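Local coordinates for protein putative 2,5-diketo-D-gluconic acid reductase B (Sinorhizobium meliloti, PDB 3UP8) that probably reduces methylglyoxal to hydroxyacetone with NADPH, as an aldo/keto reductase with a closed eight-stranded barrel, at residues F160-T163 / Q164-E167. Residues are numbered along the deposited sequence; the frame is centred on the assembly and turned at random.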
ATOM      1  N   PHE A 160      -6.621  -4.905   8.584  1.00 13.62           N
ATOM      2  CA  PHE A 160      -7.205  -6.080   9.213  1.00 13.64           C
ATOM      3  C   PHE A 160      -6.181  -6.673  10.186  1.00 14.14           C
ATOM      4  O   PHE A 160      -4.978  -6.718   9.885  1.00 12.88           O
ATOM      5  CB  PHE A 160      -7.549  -7.130   8.151  1.00 13.74           C
ATOM      6  CG  PHE A 160      -8.850  -6.881   7.423  1.00 14.09           C
ATOM      7  CD1 PHE A 160      -9.692  -7.951   7.099  1.00 13.47           C
ATOM      8  CD2 PHE A 160      -9.234  -5.596   7.051  1.00 13.79           C
ATOM      9  CE1 PHE A 160     -10.898  -7.731   6.413  1.00 14.17           C
ATOM     10  CE2 PHE A 160     -10.439  -5.369   6.380  1.00 13.71           C
ATOM     11  CZ  PHE A 160     -11.272  -6.430   6.056  1.00 12.90           C
ATOM     12  N   ASN A 161      -6.657  -7.152  11.336  1.00 14.58           N
ATOM     13  CA  ASN A 161      -5.786  -7.896  12.237  1.00 15.16           C
ATOM     14  C   ASN A 161      -5.679  -9.346  11.750  1.00 15.11           C
ATOM     15  O   ASN A 161      -6.333  -9.708  10.754  1.00 14.96           O
ATOM     16  CB  ASN A 161      -6.274  -7.767  13.691  1.00 15.55           C
ATOM     17  CG  ASN A 161      -7.615  -8.441  13.936  1.00 14.96           C
ATOM     18  OD1 ASN A 161      -8.058  -9.279  13.155  1.00 17.31           O
ATOM     19  ND2 ASN A 161      -8.265  -8.076  15.043  1.00 16.42           N
ATOM     20  N   THR A 162      -4.865 -10.175  12.420  1.00 14.67           N
ATOM     21  CA  THR A 162      -4.617 -11.542  11.940  1.00 14.79           C
ATOM     22  C   THR A 162      -5.887 -12.394  11.921  1.00 14.96           C
ATOM     23  O   THR A 162      -6.092 -13.206  11.019  1.00 13.63           O
ATOM     24  CB  THR A 162      -3.468 -12.280  12.722  1.00 14.83           C
ATOM     25  OG1 THR A 162      -3.786 -12.309  14.106  1.00 14.18           O
ATOM     26  CG2 THR A 162      -2.148 -11.539  12.577  1.00 15.03           C
ATOM     27  N   THR A 163      -6.746 -12.185  12.914  1.00 15.75           N
ATOM     28  CA  THR A 163      -8.000 -12.911  13.008  1.00 16.97           C
ATOM     29  C   THR A 163      -8.858 -12.602  11.777  1.00 16.29           C
ATOM     30  O   THR A 163      -9.437 -13.501  11.172  1.00 16.59           O
ATOM     31  CB  THR A 163      -8.759 -12.538  14.303  1.00 17.28           C
ATOM     32  OG1 THR A 163      -7.907 -12.814  15.422  1.00 20.22           O
ATOM     33  CG2 THR A 163     -10.021 -13.380  14.433  1.00 18.75           C
ATOM     34  N   GLN A 164      -8.893 -11.327  11.392  1.00 16.46           N
ATOM     35  CA  GLN A 164      -9.702 -10.894  10.253  1.00 15.87           C
ATOM     36  C   GLN A 164      -9.092 -11.293   8.911  1.00 15.86           C
ATOM     37  O   GLN A 164      -9.815 -11.499   7.927  1.00 15.32           O
ATOM     38  CB  GLN A 164      -9.936  -9.390  10.334  1.00 15.51           C
ATOM     39  CG  GLN A 164     -10.694  -8.983  11.603  1.00 16.22           C
ATOM     40  CD  GLN A 164     -10.579  -7.508  11.917  1.00 16.78           C
ATOM     41  OE1 GLN A 164      -9.596  -6.841  11.564  1.00 16.06           O
ATOM     42  NE2 GLN A 164     -11.588  -6.982  12.584  1.00 18.06           N
HETATM   43  N   MSE A 165      -7.765 -11.381   8.875  1.00 15.87           N
HETATM   44  CA  MSE A 165      -7.056 -11.835   7.696  1.00 16.73           C
HETATM   45  C   MSE A 165      -7.449 -13.284   7.430  1.00 16.83           C
HETATM   46  O   MSE A 165      -7.788 -13.645   6.301  1.00 15.68           O
HETATM   47  CB  MSE A 165      -5.535 -11.728   7.891  1.00 16.94           C
HETATM   48  CG  MSE A 165      -5.016 -10.277   7.935  1.00 18.70           C
HETATM   49 SE   MSE A 165      -3.175 -10.201   8.622  1.00 21.77          SE
HETATM   50  CE  MSE A 165      -2.316 -11.090   7.159  1.00 18.03           C
ATOM     51  N   GLU A 166      -7.423 -14.100   8.487  1.00 17.36           N
ATOM     52  CA  GLU A 166      -7.774 -15.513   8.373  1.00 17.89           C
ATOM     53  C   GLU A 166      -9.224 -15.636   7.932  1.00 17.44           C
ATOM     54  O   GLU A 166      -9.531 -16.443   7.053  1.00 16.68           O
ATOM     55  CB  GLU A 166      -7.507 -16.259   9.690  1.00 19.04           C
ATOM     56  CG  GLU A 166      -6.006 -16.488   9.950  1.00 24.75           C
ATOM     57  CD  GLU A 166      -5.646 -16.722  11.428  1.00 33.64           C
ATOM     58  OE1 GLU A 166      -6.543 -17.053  12.252  1.00 36.59           O
ATOM     59  OE2 GLU A 166      -4.444 -16.570  11.766  1.00 37.55           O
ATOM     60  N   GLU A 167     -10.098 -14.815   8.520  1.00 16.89           N
ATOM     61  CA  GLU A 167     -11.518 -14.822   8.166  1.00 16.87           C
ATOM     62  C   GLU A 167     -11.727 -14.414   6.704  1.00 15.62           C
ATOM     63  O   GLU A 167     -12.451 -15.077   5.979  1.00 14.81           O
ATOM     64  CB  GLU A 167     -12.358 -13.934   9.108  1.00 16.97           C
ATOM     65  CG  GLU A 167     -13.831 -13.804   8.675  1.00 19.80           C
ATOM     66  CD  GLU A 167     -14.679 -12.912   9.577  1.00 24.81           C
ATOM     67  OE1 GLU A 167     -14.209 -11.836  10.010  1.00 25.94           O
ATOM     68  OE2 GLU A 167     -15.844 -13.283   9.830  1.00 26.18           O
TER
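Gln164 and Asn161 trade hydrogen bonds at the start of a helix. The carboxamide oxygen of Asn161, OD1, accepts from Gln164 N at 2.8 Å. The donor lies almost straight out from that C=O, at an angle of 175°. A chi1 of 67° tucks the amide of Asn161 back toward the helix start, where OD1 meets this N-H. In return the Gln164 side chain reaches back, and its OE1 accepts from Asn161 N at 3.0 Å, the donor tilted from the carbonyl plane. The two side chains cross at about a right angle, their amide planes 36° apart. This is a capping box, with Asn161 as N-cap of helix 162-171, the helix that follows barrel strand 152-158 in a beta-alpha-beta unit. Were the asparagine replaced by an alanine, Gln164 N would probably lose its capping acceptor and the loop carbonyl of Glu295 the ND2 that now donates to it. Phe160, the residue before the cap, packs against the same glutamine: its CD1 meets Gln164 CB at 3.5 Å, while Gln164 O comes in at the ring edge, in plane. CB of Phe160 also meets CG of Met165, a selenomethionine, at 4.0 Å. Met165 N bonds to Asn161 O at 2.9 Å, and its side chain leads away from this turn to touch Thr195 and Ala196 of helix 190-199.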